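Local coordinates for fatty acid metabolism regulator protein (Bacillus subtilis, PDB 1VI0), which represses transcription of genes for fatty acid transport and beta-oxidation, its DNA binding being specifically inhibited by long-chain fatty acyl-CoA, at residues K76-A79 and E83-A86; K33-A38 and G43-Y48; G98-A103 and N172-D177; Q66-M71 and L129-G134. One frame throughout, in Å; residues are numbered along the deposited sequence.

Contact 1: residues K76-A79 and E83-A86; sequences KEKA and EKLA
Lys78 and Ala79 are gripped by Glu83 and Lys84 across the short loop that joins helix 52-75 to helix 81-97, at the surface of the all-helical C-terminal region. Taking the loop in sequence order, Lys78 is engaged first. Its CB sits 3.6 Å from Lys84 CG and 3.9 Å from Glu83 CB, a small aliphatic contact made by the base of the side chain and not by its amino group. The carbonyl of the same residue takes a hydrogen bond from the ammonium group of Lys84, with NZ 3.0 Å from Lys78 O. The lysine arrives from above the carbonyl plane, 47° out of it. The final bend of its otherwise extended chain (chi4 -65°) turns NZ to the loop, where it also donates to Ile75 O at the end of helix 52-75. An alanine in place of Lys84 is likely to leave the carbonyls of Lys78 and Ile75 without this shared donor and to open a gap beside Lys78 CB. At Ala79 the grip passes to Glu83. Glu83 OE1 has its stronger partner in Thr80 N, just before the second helix, which matches the glutamate half of a capping box. The backbone of Ala79 adds a weak, bent hydrogen bond to that oxygen (N to Glu83 OE1 3.0 Å, 132° at the hydrogen), and Ala79 CB lies 3.3 Å from the same Glu83 OE1.

Contact 2: residues K33-A38 and G43-Y48; sequences KIAKQA and GTIYLY
Ile45 packs against Ala35 and Ile34 in a buried, purely apolar contact between the two short helices of the DNA-binding region, 31-38 and 42-48. The backbones come nearest at Ala35 and Ile45, whose CA atoms lie 6.6 Å apart, consistent with the small methyl of the alanine allowing so close an approach. The evidence for side-chain packing is the pattern of carbon contacts. Ala35 CB touches Ile45 CG1 at 3.9 Å, and the tip of the isoleucine passes over the alanine backbone, with Ile45 CD1 4.0 Å from Ala35 CA. Ile34 adds a looser touch from the preceding position, its CG2 lying 4.4 Å from Ile45 CD1. The isoleucine reaches its neighbours through its longer branch: CG1 stands beside the backbone N (chi1 -57°) and a second turn of similar size (chi2 -60°) folds CD1 onto the alanine. Within segment 43-48 Ile45 alone buries surface in the joint, 58 Å², while Ile34 and Ala35 share nearly all of the other side. It does not act alone in the fold. Ile13 of helix 9-24, Val31 of helix 31-38 and Ile55 of helix 52-75 also touch Ile45, and Ile55 touches Ile34 too, so the contact belongs to the common core of the N-terminal helices. Such an apolar junction between consecutive short helices is characteristic of the helix-turn-helix, predicted here for residues 30-49, as in the TetR family, where the second of the two is the recognition helix.

Contact 3: residues G98-A103 and N172-D177; sequences GDHNLA and NDQKYD
Gln174 lays its amide over the ring of His100, joining the loop after helix 151-171 to the first turn of helix 100-109. Both backbones are capped there: Asp173 is the C-prime residue of a Schellman motif, and Asp99 is the N-cap, its OD1 accepting from Leu102 N. From CB the glutamine runs straight out, CD anti to CA about the CB-CG bond (chi2 172°), so the amide projects to the helix. CB and CG only carry the chain across; contact begins at Gln174 CD, 3.4 Å from His100 CD2. Beside it, Gln174 OE1 comes to 3.2 Å from His100 CD2 and equally close to His100 CA. The other branch, Gln174 NE2, lies over the same ring toward its rim and donates a straight hydrogen bond (3.3 Å, 165°) to His100 O; it also lies 4.0 Å from Ala103 CB. Ring and amide planes are 27° apart, a tilted stack. With an alanine here, His100 O would probably lose this donor and one face of the imidazole its cover. Since the bond goes to a backbone carbonyl, it probably does not depend on the histidine's charge, and one amide both binds the backbone and covers one face of the ring.

Contact 4: residues Q66-M71 and L129-G134; sequences QFIERM and LNILDG
Ile68 and Ile131 are brought together by their branch torsions. In Ile68, CG1 lies anti to the carbonyl carbon (chi1 -64°) and a further turn (chi2 -54°) swings CD1 across to the partner helix; in Ile131 the longer branch is instead extended (chi2 171°), sending CD1 straight out between its neighbours. The two side chains run antiparallel alongside one another and overlap at their ends, where the outermost methyls touch: Ile68 CD1 is 3.4 Å from Ile131 CD1. That is a little shorter than ordinary carbon contact, evidence of tight local packing. The same methyl, Ile131 CD1, also lies 3.7 Å from Ile68 CG2 and 4.0 Å from CB of Met71, which is a selenomethionine in this crystal. One methyl thus wedges against two side chains a helical turn apart. Ile131 accordingly supplies 74 Å² of the 124 Å² buried, and the nearest backbones, at Ile68 and Ile131, stay 8.4 Å apart between their CA atoms. Met71 CG lies over one face of the Phe67 ring, toward its rim.

The joint ties helix 52-75 to helix 115-141 close to the bound dodecyl-CoA: the ligand touches Leu129, and the side chain of Ile68 is about 7 Å from it. Further along helix 52-75, Glu72 and Ile75 also touch Ile131. On other sides, helix 81-97 packs on Met71 through Val88 and Lys91, while helix 151-171 holds Asp133 by a salt bridge to Arg155 and touches Leu129 through Phe159.

Contact 2 stands apart in the N-terminal helix-turn-helix, its centre 40 Å from that of contact 1 and 30 Å from that of contact 4. It closes before the other three open. Contacts 1, 3 and 4 lie in the C-terminal region. Contact 1 is nested within the chain loop closed by contact 4; their centres are 12 Å apart, and they touch where Leu85 CD2 meets Leu132 CD2 at 4.0 Å. Contacts 3 and 4 interleave along the sequence on opposite sides of the chain's centre. Helix 52-75 runs from beside the DNA-binding helices, through contact 4, to the loop of contact 1, consistent with a path by which acyl-CoA binding could influence DNA binding.

Contact 1: residues K76-A79 and E83-A86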
loop_
_atom_site.group_PDB
_atom_site.type_symbol
_atom_site.label_atom_id
_atom_site.label_comp_id
_atom_site.label_asym_id
_atom_site.label_seq_id
_atom_site.Cartn_x
_atom_site.Cartn_y
_atom_site.Cartn_z
ATOM N N LYS A 76 14.032 11.157 -20.499
ATOM C CA LYS A 76 14.016 12.177 -21.576
ATOM C C LYS A 76 14.325 11.512 -22.910
ATOM O O LYS A 76 13.891 11.915 -23.987
ATOM C CB LYS A 76 14.999 13.294 -21.244
ATOM C CG LYS A 76 16.457 12.851 -21.237
ATOM N N GLU A 77 15.010 10.361 -22.860
ATOM C CA GLU A 77 15.304 9.621 -24.084
ATOM C C GLU A 77 14.031 9.122 -24.755
ATOM O O GLU A 77 13.824 9.300 -25.958
ATOM C CB GLU A 77 16.249 8.448 -23.776
ATOM C CG GLU A 77 17.535 8.888 -23.078
ATOM C CD GLU A 77 18.651 7.872 -23.187
ATOM O OE1 GLU A 77 18.708 6.943 -22.345
ATOM O OE2 GLU A 77 19.497 8.001 -24.106
ATOM N N LYS A 78 13.120 8.596 -23.962
ATOM C CA LYS A 78 11.858 8.022 -24.381
ATOM C C LYS A 78 10.916 8.990 -25.039
ATOM O O LYS A 78 10.834 10.166 -24.677
ATOM C CB LYS A 78 11.183 7.382 -23.128
ATOM C CG LYS A 78 12.168 6.525 -22.332
ATOM C CD LYS A 78 12.856 5.533 -23.249
ATOM C CE LYS A 78 13.738 4.556 -22.505
ATOM N NZ LYS A 78 14.580 3.756 -23.461
ATOM N N ALA A 79 10.186 8.534 -26.071
ATOM C CA ALA A 79 9.246 9.403 -26.717
ATOM C C ALA A 79 7.870 9.390 -26.047
ATOM O O ALA A 79 7.413 10.398 -25.503
ATOM C CB ALA A 79 9.055 9.031 -28.188
ATOM N N GLU A 83 6.436 4.327 -23.226
ATOM C CA GLU A 83 7.876 4.107 -23.091
ATOM C C GLU A 83 8.442 4.634 -21.798
ATOM O O GLU A 83 9.231 3.985 -21.061
ATOM C CB GLU A 83 8.588 4.785 -24.303
ATOM C CG GLU A 83 8.413 3.981 -25.564
ATOM C CD GLU A 83 8.769 4.748 -26.844
ATOM O OE1 GLU A 83 8.810 5.979 -26.857
ATOM O OE2 GLU A 83 8.966 4.037 -27.864
ATOM N N LYS A 84 8.016 5.848 -21.396
ATOM C CA LYS A 84 8.451 6.346 -20.075
ATOM C C LYS A 84 7.974 5.482 -18.931
ATOM O O LYS A 84 8.749 5.212 -18.011
ATOM C CB LYS A 84 7.983 7.794 -19.911
ATOM C CG LYS A 84 8.594 8.727 -20.982
ATOM C CD LYS A 84 7.946 10.115 -20.797
ATOM C CE LYS A 84 8.168 11.019 -21.995
ATOM N NZ LYS A 84 9.587 11.363 -22.200
ATOM N N LEU A 85 6.717 5.033 -18.933
ATOM C CA LEU A 85 6.205 4.194 -17.827
ATOM C C LEU A 85 6.907 2.861 -17.802
ATOM O O LEU A 85 7.247 2.345 -16.741
ATOM C CB LEU A 85 4.694 4.024 -18.075
ATOM C CG LEU A 85 3.880 5.292 -17.762
ATOM C CD1 LEU A 85 2.395 4.978 -17.966
ATOM C CD2 LEU A 85 4.115 5.655 -16.285
ATOM N N ALA A 86 7.224 2.359 -19.030
ATOM C CA ALA A 86 8.003 1.109 -19.046
ATOM C C ALA A 86 9.317 1.232 -18.298
ATOM O O ALA A 86 9.687 0.308 -17.510
ATOM C CB ALA A 86 8.222 0.672 -20.482
#

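Contact 2: residues K33-A38 and G43-Y48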
loop_
_atom_site.group_PDB
_atom_site.type_symbol
_atom_site.label_atom_id
_atom_site.label_comp_id
_atom_site.label_asym_id
_atom_site.label_seq_id
_atom_site.Cartn_x
_atom_site.Cartn_y
_atom_site.Cartn_z
ATOM N N LYS A 33 22.172 0.306 18.132
ATOM C CA LYS A 33 22.274 -0.870 17.258
ATOM C C LYS A 33 22.803 -0.479 15.883
ATOM O O LYS A 33 23.634 -1.174 15.292
ATOM C CB LYS A 33 20.902 -1.558 17.149
ATOM C CG LYS A 33 20.275 -1.895 18.498
ATOM C CD LYS A 33 19.026 -2.749 18.354
ATOM C CE LYS A 33 18.256 -2.792 19.675
ATOM N NZ LYS A 33 19.183 -3.095 20.811
ATOM N N ILE A 34 22.348 0.672 15.378
ATOM C CA ILE A 34 22.795 1.181 14.074
ATOM C C ILE A 34 24.265 1.557 14.131
ATOM O O ILE A 34 25.056 1.225 13.238
ATOM C CB ILE A 34 21.922 2.378 13.641
ATOM C CG1 ILE A 34 20.461 1.944 13.548
ATOM C CG2 ILE A 34 22.442 2.981 12.344
ATOM C CD1 ILE A 34 19.471 3.015 13.219
ATOM N N ALA A 35 24.643 2.261 15.215
ATOM C CA ALA A 35 26.036 2.623 15.442
ATOM C C ALA A 35 26.948 1.389 15.426
ATOM O O ALA A 35 27.923 1.354 14.681
ATOM C CB ALA A 35 26.164 3.352 16.786
ATOM N N LYS A 36 26.559 0.363 16.162
ATOM C CA LYS A 36 27.302 -0.901 16.194
ATOM C C LYS A 36 27.408 -1.475 14.797
ATOM O O LYS A 36 28.510 -1.679 14.272
ATOM C CB LYS A 36 26.583 -1.894 17.118
ATOM N N GLN A 37 26.255 -1.598 14.117
ATOM C CA GLN A 37 26.257 -2.060 12.738
ATOM C C GLN A 37 27.150 -1.229 11.853
ATOM O O GLN A 37 27.871 -1.797 10.996
ATOM C CB GLN A 37 24.821 -2.112 12.182
ATOM C CG GLN A 37 24.797 -2.427 10.680
ATOM C CD GLN A 37 25.154 -3.876 10.414
ATOM O OE1 GLN A 37 24.821 -4.757 11.212
ATOM N NE2 GLN A 37 25.825 -4.117 9.287
ATOM N N ALA A 38 27.193 0.107 11.955
ATOM C CA ALA A 38 28.042 0.882 11.083
ATOM C C ALA A 38 29.496 0.953 11.584
ATOM O O ALA A 38 30.320 1.563 10.900
ATOM C CB ALA A 38 27.528 2.291 10.830
ATOM N N GLY A 43 27.626 8.829 19.394
ATOM C CA GLY A 43 27.801 10.244 19.177
ATOM C C GLY A 43 28.038 10.612 17.739
ATOM O O GLY A 43 27.743 11.753 17.336
ATOM N N THR A 44 28.609 9.722 16.923
ATOM C CA THR A 44 28.797 10.053 15.506
ATOM C C THR A 44 27.475 9.960 14.732
ATOM O O THR A 44 27.310 10.733 13.776
ATOM C CB THR A 44 29.841 9.171 14.822
ATOM O OG1 THR A 44 31.107 9.306 15.526
ATOM C CG2 THR A 44 30.062 9.611 13.377
ATOM N N ILE A 45 26.529 9.186 15.202
ATOM C CA ILE A 45 25.203 9.127 14.555
ATOM C C ILE A 45 24.508 10.470 14.716
ATOM O O ILE A 45 24.032 11.116 13.789
ATOM C CB ILE A 45 24.311 8.049 15.186
ATOM C CG1 ILE A 45 24.919 6.663 15.157
ATOM C CG2 ILE A 45 22.947 8.050 14.488
ATOM C CD1 ILE A 45 25.199 6.178 13.739
ATOM N N TYR A 46 24.520 10.976 15.964
ATOM C CA TYR A 46 23.921 12.240 16.304
ATOM C C TYR A 46 24.586 13.432 15.673
ATOM O O TYR A 46 23.992 14.463 15.367
ATOM C CB TYR A 46 23.844 12.415 17.835
ATOM C CG TYR A 46 22.853 11.458 18.439
ATOM C CD1 TYR A 46 21.519 11.476 18.049
ATOM C CD2 TYR A 46 23.286 10.525 19.388
ATOM C CE1 TYR A 46 20.627 10.572 18.617
ATOM C CE2 TYR A 46 22.398 9.628 19.945
ATOM C CZ TYR A 46 21.074 9.671 19.554
ATOM O OH TYR A 46 20.190 8.816 20.140
ATOM N N LEU A 47 25.879 13.300 15.342
ATOM C CA LEU A 47 26.542 14.388 14.607
ATOM C C LEU A 47 25.833 14.600 13.279
ATOM O O LEU A 47 25.756 15.713 12.783
ATOM C CB LEU A 47 27.997 14.005 14.432
ATOM C CG LEU A 47 29.045 14.982 13.960
ATOM C CD1 LEU A 47 29.237 14.851 12.455
ATOM C CD2 LEU A 47 28.788 16.424 14.343
ATOM N N TYR A 48 25.182 13.564 12.724
ATOM C CA TYR A 48 24.503 13.740 11.435
ATOM C C TYR A 48 23.003 13.708 11.505
ATOM O O TYR A 48 22.351 14.233 10.551
ATOM C CB TYR A 48 24.993 12.608 10.482
ATOM C CG TYR A 48 26.465 12.777 10.133
ATOM C CD1 TYR A 48 26.832 13.770 9.235
ATOM C CD2 TYR A 48 27.437 11.951 10.636
ATOM C CE1 TYR A 48 28.156 13.944 8.867
ATOM C CE2 TYR A 48 28.768 12.108 10.279
ATOM C CZ TYR A 48 29.114 13.091 9.392
ATOM O OH TYR A 48 30.437 13.296 9.015
#

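Contact 3: residues G98-A103 and N172-D177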
loop_
_atom_site.group_PDB
_atom_site.type_symbol
_atom_site.label_atom_id
_atom_site.label_comp_id
_atom_site.label_asym_id
_atom_site.label_seq_id
_atom_site.Cartn_x
_atom_site.Cartn_y
_atom_site.Cartn_z
ATOM N N GLY A 98 17.383 -5.527 -6.436
ATOM C CA GLY A 98 18.783 -5.339 -6.260
ATOM C C GLY A 98 19.211 -5.159 -4.811
ATOM O O GLY A 98 20.424 -5.151 -4.527
ATOM N N ASP A 99 18.235 -5.024 -3.918
ATOM C CA ASP A 99 18.575 -4.790 -2.489
ATOM C C ASP A 99 17.473 -5.297 -1.611
ATOM O O ASP A 99 16.482 -4.620 -1.320
ATOM C CB ASP A 99 18.935 -3.328 -2.349
ATOM C CG ASP A 99 19.411 -2.907 -0.966
ATOM O OD1 ASP A 99 19.201 -3.604 0.006
ATOM O OD2 ASP A 99 20.054 -1.813 -0.907
ATOM N N HIS A 100 17.592 -6.554 -1.150
ATOM C CA HIS A 100 16.624 -7.254 -0.326
ATOM C C HIS A 100 16.177 -6.410 0.889
ATOM O O HIS A 100 14.983 -6.269 1.142
ATOM C CB HIS A 100 17.257 -8.555 0.166
ATOM C CG HIS A 100 16.422 -9.507 0.918
ATOM N ND1 HIS A 100 16.322 -9.445 2.316
ATOM C CD2 HIS A 100 15.675 -10.575 0.556
ATOM C CE1 HIS A 100 15.532 -10.425 2.730
ATOM N NE2 HIS A 100 15.129 -11.119 1.683
ATOM N N ASN A 101 17.185 -5.874 1.593
ATOM C CA ASN A 101 16.850 -5.118 2.840
ATOM C C ASN A 101 16.153 -3.825 2.510
ATOM O O ASN A 101 15.150 -3.478 3.152
ATOM C CB ASN A 101 18.130 -4.934 3.635
ATOM C CG ASN A 101 18.578 -6.233 4.306
ATOM O OD1 ASN A 101 17.788 -7.135 4.591
ATOM N ND2 ASN A 101 19.850 -6.270 4.651
ATOM N N LEU A 102 16.608 -3.126 1.464
ATOM C CA LEU A 102 15.871 -1.923 1.103
ATOM C C LEU A 102 14.416 -2.243 0.796
ATOM O O LEU A 102 13.549 -1.430 1.160
ATOM C CB LEU A 102 16.563 -1.268 -0.106
ATOM C CG LEU A 102 15.916 0.052 -0.549
ATOM C CD1 LEU A 102 15.884 1.045 0.618
ATOM C CD2 LEU A 102 16.633 0.664 -1.730
ATOM N N ALA A 103 14.106 -3.315 0.060
ATOM C CA ALA A 103 12.725 -3.678 -0.235
ATOM C C ALA A 103 11.899 -3.937 1.010
ATOM O O ALA A 103 10.720 -3.574 1.068
ATOM C CB ALA A 103 12.701 -4.919 -1.137
ATOM N N ASN A 172 6.201 -12.945 -0.441
ATOM C CA ASN A 172 6.673 -14.259 -0.842
ATOM C C ASN A 172 8.157 -14.416 -0.733
ATOM O O ASN A 172 8.861 -15.014 -1.565
ATOM C CB ASN A 172 6.144 -14.548 -2.271
ATOM C CG ASN A 172 4.668 -14.798 -2.221
ATOM O OD1 ASN A 172 4.237 -15.938 -1.906
ATOM N ND2 ASN A 172 3.842 -13.795 -2.509
ATOM N N ASP A 173 8.786 -13.657 0.177
ATOM C CA ASP A 173 10.185 -13.694 0.479
ATOM C C ASP A 173 11.107 -13.366 -0.656
ATOM O O ASP A 173 12.218 -13.843 -0.825
ATOM C CB ASP A 173 10.483 -15.156 1.002
ATOM C CG ASP A 173 10.050 -15.239 2.472
ATOM O OD1 ASP A 173 8.937 -15.734 2.750
ATOM O OD2 ASP A 173 10.859 -14.808 3.322
ATOM N N GLN A 174 10.608 -12.550 -1.617
ATOM C CA GLN A 174 11.304 -12.098 -2.776
ATOM C C GLN A 174 11.888 -13.293 -3.566
ATOM O O GLN A 174 12.909 -13.152 -4.180
ATOM C CB GLN A 174 12.447 -11.128 -2.410
ATOM C CG GLN A 174 11.979 -9.982 -1.509
ATOM C CD GLN A 174 13.077 -9.107 -0.968
ATOM O OE1 GLN A 174 14.090 -8.792 -1.617
ATOM N NE2 GLN A 174 12.909 -8.623 0.274
ATOM N N LYS A 175 11.087 -14.361 -3.610
ATOM C CA LYS A 175 11.623 -15.600 -4.217
ATOM C C LYS A 175 11.477 -15.690 -5.716
ATOM O O LYS A 175 12.172 -16.545 -6.347
ATOM C CB LYS A 175 10.967 -16.770 -3.498
ATOM C CG LYS A 175 9.512 -17.029 -3.749
ATOM C CD LYS A 175 9.077 -18.315 -3.016
ATOM C CE LYS A 175 7.599 -18.313 -2.673
ATOM N NZ LYS A 175 7.173 -19.688 -2.166
ATOM N N TYR A 176 10.676 -14.867 -6.368
ATOM C CA TYR A 176 10.521 -14.923 -7.844
ATOM C C TYR A 176 11.070 -13.699 -8.513
ATOM O O TYR A 176 11.400 -12.705 -7.859
ATOM C CB TYR A 176 9.110 -15.301 -8.226
ATOM C CG TYR A 176 8.055 -14.349 -7.663
ATOM C CD1 TYR A 176 7.801 -13.132 -8.306
ATOM C CD2 TYR A 176 7.315 -14.699 -6.563
ATOM C CE1 TYR A 176 6.768 -12.307 -7.821
ATOM C CE2 TYR A 176 6.295 -13.872 -6.081
ATOM C CZ TYR A 176 6.028 -12.678 -6.718
ATOM O OH TYR A 176 5.010 -11.883 -6.197
ATOM N N ASP A 177 11.257 -13.717 -9.828
ATOM C CA ASP A 177 11.872 -12.693 -10.610
ATOM C C ASP A 177 10.952 -11.488 -10.863
ATOM O O ASP A 177 10.369 -11.291 -11.930
ATOM C CB ASP A 177 12.320 -13.281 -11.980
ATOM C CG ASP A 177 13.210 -12.380 -12.739
ATOM O OD1 ASP A 177 13.342 -11.147 -12.489
ATOM O OD2 ASP A 177 13.780 -12.881 -13.770
#

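Contact 4: residues Q66-M71 and L129-G134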
loop_
_atom_site.group_PDB
_atom_site.type_symbol
_atom_site.label_atom_id
_atom_site.label_comp_id
_atom_site.label_asym_id
_atom_site.label_seq_id
_atom_site.Cartn_x
_atom_site.Cartn_y
_atom_site.Cartn_z
ATOM N N GLN A 66 18.206 9.707 -5.242
ATOM C CA GLN A 66 19.034 9.077 -6.269
ATOM C C GLN A 66 18.116 8.504 -7.358
ATOM O O GLN A 66 18.295 8.759 -8.546
ATOM C CB GLN A 66 19.936 7.976 -5.693
ATOM C CG GLN A 66 20.785 8.490 -4.546
ATOM C CD GLN A 66 21.943 7.643 -4.139
ATOM O OE1 GLN A 66 21.816 6.465 -3.779
ATOM N NE2 GLN A 66 23.155 8.224 -4.166
ATOM N N PHE A 67 17.091 7.778 -6.891
ATOM C CA PHE A 67 16.114 7.191 -7.820
ATOM C C PHE A 67 15.527 8.198 -8.744
ATOM O O PHE A 67 15.461 7.987 -9.981
ATOM C CB PHE A 67 15.047 6.440 -7.004
ATOM C CG PHE A 67 14.048 5.741 -7.867
ATOM C CD1 PHE A 67 14.403 4.609 -8.599
ATOM C CD2 PHE A 67 12.756 6.228 -7.984
ATOM C CE1 PHE A 67 13.466 3.990 -9.412
ATOM C CE2 PHE A 67 11.820 5.606 -8.787
ATOM C CZ PHE A 67 12.181 4.493 -9.523
ATOM N N ILE A 68 15.118 9.366 -8.257
ATOM C CA ILE A 68 14.531 10.394 -9.107
ATOM C C ILE A 68 15.528 11.018 -10.054
ATOM O O ILE A 68 15.182 11.228 -11.221
ATOM C CB ILE A 68 13.846 11.467 -8.261
ATOM C CG1 ILE A 68 12.664 10.854 -7.488
ATOM C CG2 ILE A 68 13.371 12.632 -9.107
ATOM C CD1 ILE A 68 11.691 10.121 -8.369
ATOM N N GLU A 69 16.787 11.187 -9.640
ATOM C CA GLU A 69 17.752 11.819 -10.583
ATOM C C GLU A 69 18.022 10.875 -11.741
ATOM O O GLU A 69 17.907 11.314 -12.917
ATOM C CB GLU A 69 18.948 12.375 -9.924
ATOM C CG GLU A 69 19.580 11.728 -8.739
ATOM C CD GLU A 69 20.344 12.723 -7.867
ATOM O OE1 GLU A 69 21.168 12.278 -7.036
ATOM O OE2 GLU A 69 20.113 13.945 -8.009
ATOM N N ARG A 70 18.164 9.588 -11.445
ATOM C CA ARG A 70 18.306 8.591 -12.503
ATOM C C ARG A 70 17.068 8.576 -13.413
ATOM O O ARG A 70 17.218 8.369 -14.609
ATOM C CB ARG A 70 18.460 7.172 -11.920
ATOM C CG ARG A 70 19.555 7.096 -10.874
ATOM C CD ARG A 70 20.923 7.273 -11.506
ATOM N NE ARG A 70 21.211 8.621 -11.926
ATOM C CZ ARG A 70 21.516 9.673 -11.201
ATOM N NH1 ARG A 70 21.619 9.572 -9.875
ATOM N NH2 ARG A 70 21.677 10.859 -11.792
HETATM N N MSE A 71 15.868 8.646 -12.833
HETATM C CA MSE A 71 14.659 8.597 -13.650
HETATM C C MSE A 71 14.641 9.747 -14.647
HETATM O O MSE A 71 14.510 9.553 -15.856
HETATM C CB MSE A 71 13.397 8.673 -12.787
HETATM C CG MSE A 71 13.057 7.383 -12.062
HETATM SE SE MSE A 71 12.841 5.957 -13.344
HETATM C CE MSE A 71 11.816 6.877 -14.644
ATOM N N LEU A 129 5.665 10.811 -7.591
ATOM C CA LEU A 129 4.310 10.996 -8.115
ATOM C C LEU A 129 4.284 12.106 -9.159
ATOM O O LEU A 129 3.537 12.055 -10.130
ATOM C CB LEU A 129 3.329 11.216 -6.988
ATOM C CG LEU A 129 3.360 10.117 -5.895
ATOM C CD1 LEU A 129 2.361 10.477 -4.792
ATOM C CD2 LEU A 129 3.029 8.764 -6.492
ATOM N N ASN A 130 5.063 13.172 -8.913
ATOM C CA ASN A 130 5.171 14.284 -9.859
ATOM C C ASN A 130 5.662 13.754 -11.239
ATOM O O ASN A 130 5.171 14.232 -12.226
ATOM C CB ASN A 130 6.146 15.341 -9.404
ATOM C CG ASN A 130 5.654 16.278 -8.341
ATOM O OD1 ASN A 130 6.489 16.951 -7.675
ATOM N ND2 ASN A 130 4.367 16.350 -8.125
ATOM N N ILE A 131 6.616 12.823 -11.215
ATOM C CA ILE A 131 7.118 12.234 -12.485
ATOM C C ILE A 131 6.002 11.525 -13.203
ATOM O O ILE A 131 5.800 11.765 -14.443
ATOM C CB ILE A 131 8.317 11.317 -12.217
ATOM C CG1 ILE A 131 9.531 12.174 -11.855
ATOM C CG2 ILE A 131 8.610 10.464 -13.457
ATOM C CD1 ILE A 131 10.699 11.336 -11.373
ATOM N N LEU A 132 5.167 10.739 -12.521
ATOM C CA LEU A 132 4.008 10.076 -13.077
ATOM C C LEU A 132 2.981 11.016 -13.632
ATOM O O LEU A 132 2.550 10.952 -14.802
ATOM C CB LEU A 132 3.288 9.107 -12.097
ATOM C CG LEU A 132 4.176 8.007 -11.502
ATOM C CD1 LEU A 132 3.388 7.181 -10.464
ATOM C CD2 LEU A 132 4.690 7.079 -12.588
ATOM N N ASP A 133 2.809 12.198 -12.912
ATOM C CA ASP A 133 1.827 13.164 -13.388
ATOM C C ASP A 133 2.302 13.817 -14.711
ATOM O O ASP A 133 1.440 13.976 -15.611
ATOM C CB ASP A 133 1.693 14.303 -12.362
ATOM C CG ASP A 133 0.846 13.914 -11.171
ATOM O OD1 ASP A 133 0.522 12.718 -10.975
ATOM O OD2 ASP A 133 0.457 14.813 -10.366
ATOM N N GLY A 134 3.541 14.133 -14.814
ATOM C CA GLY A 134 4.153 14.755 -16.028
ATOM C C GLY A 134 4.071 13.745 -17.182
ATOM O O GLY A 134 3.833 14.076 -18.339
#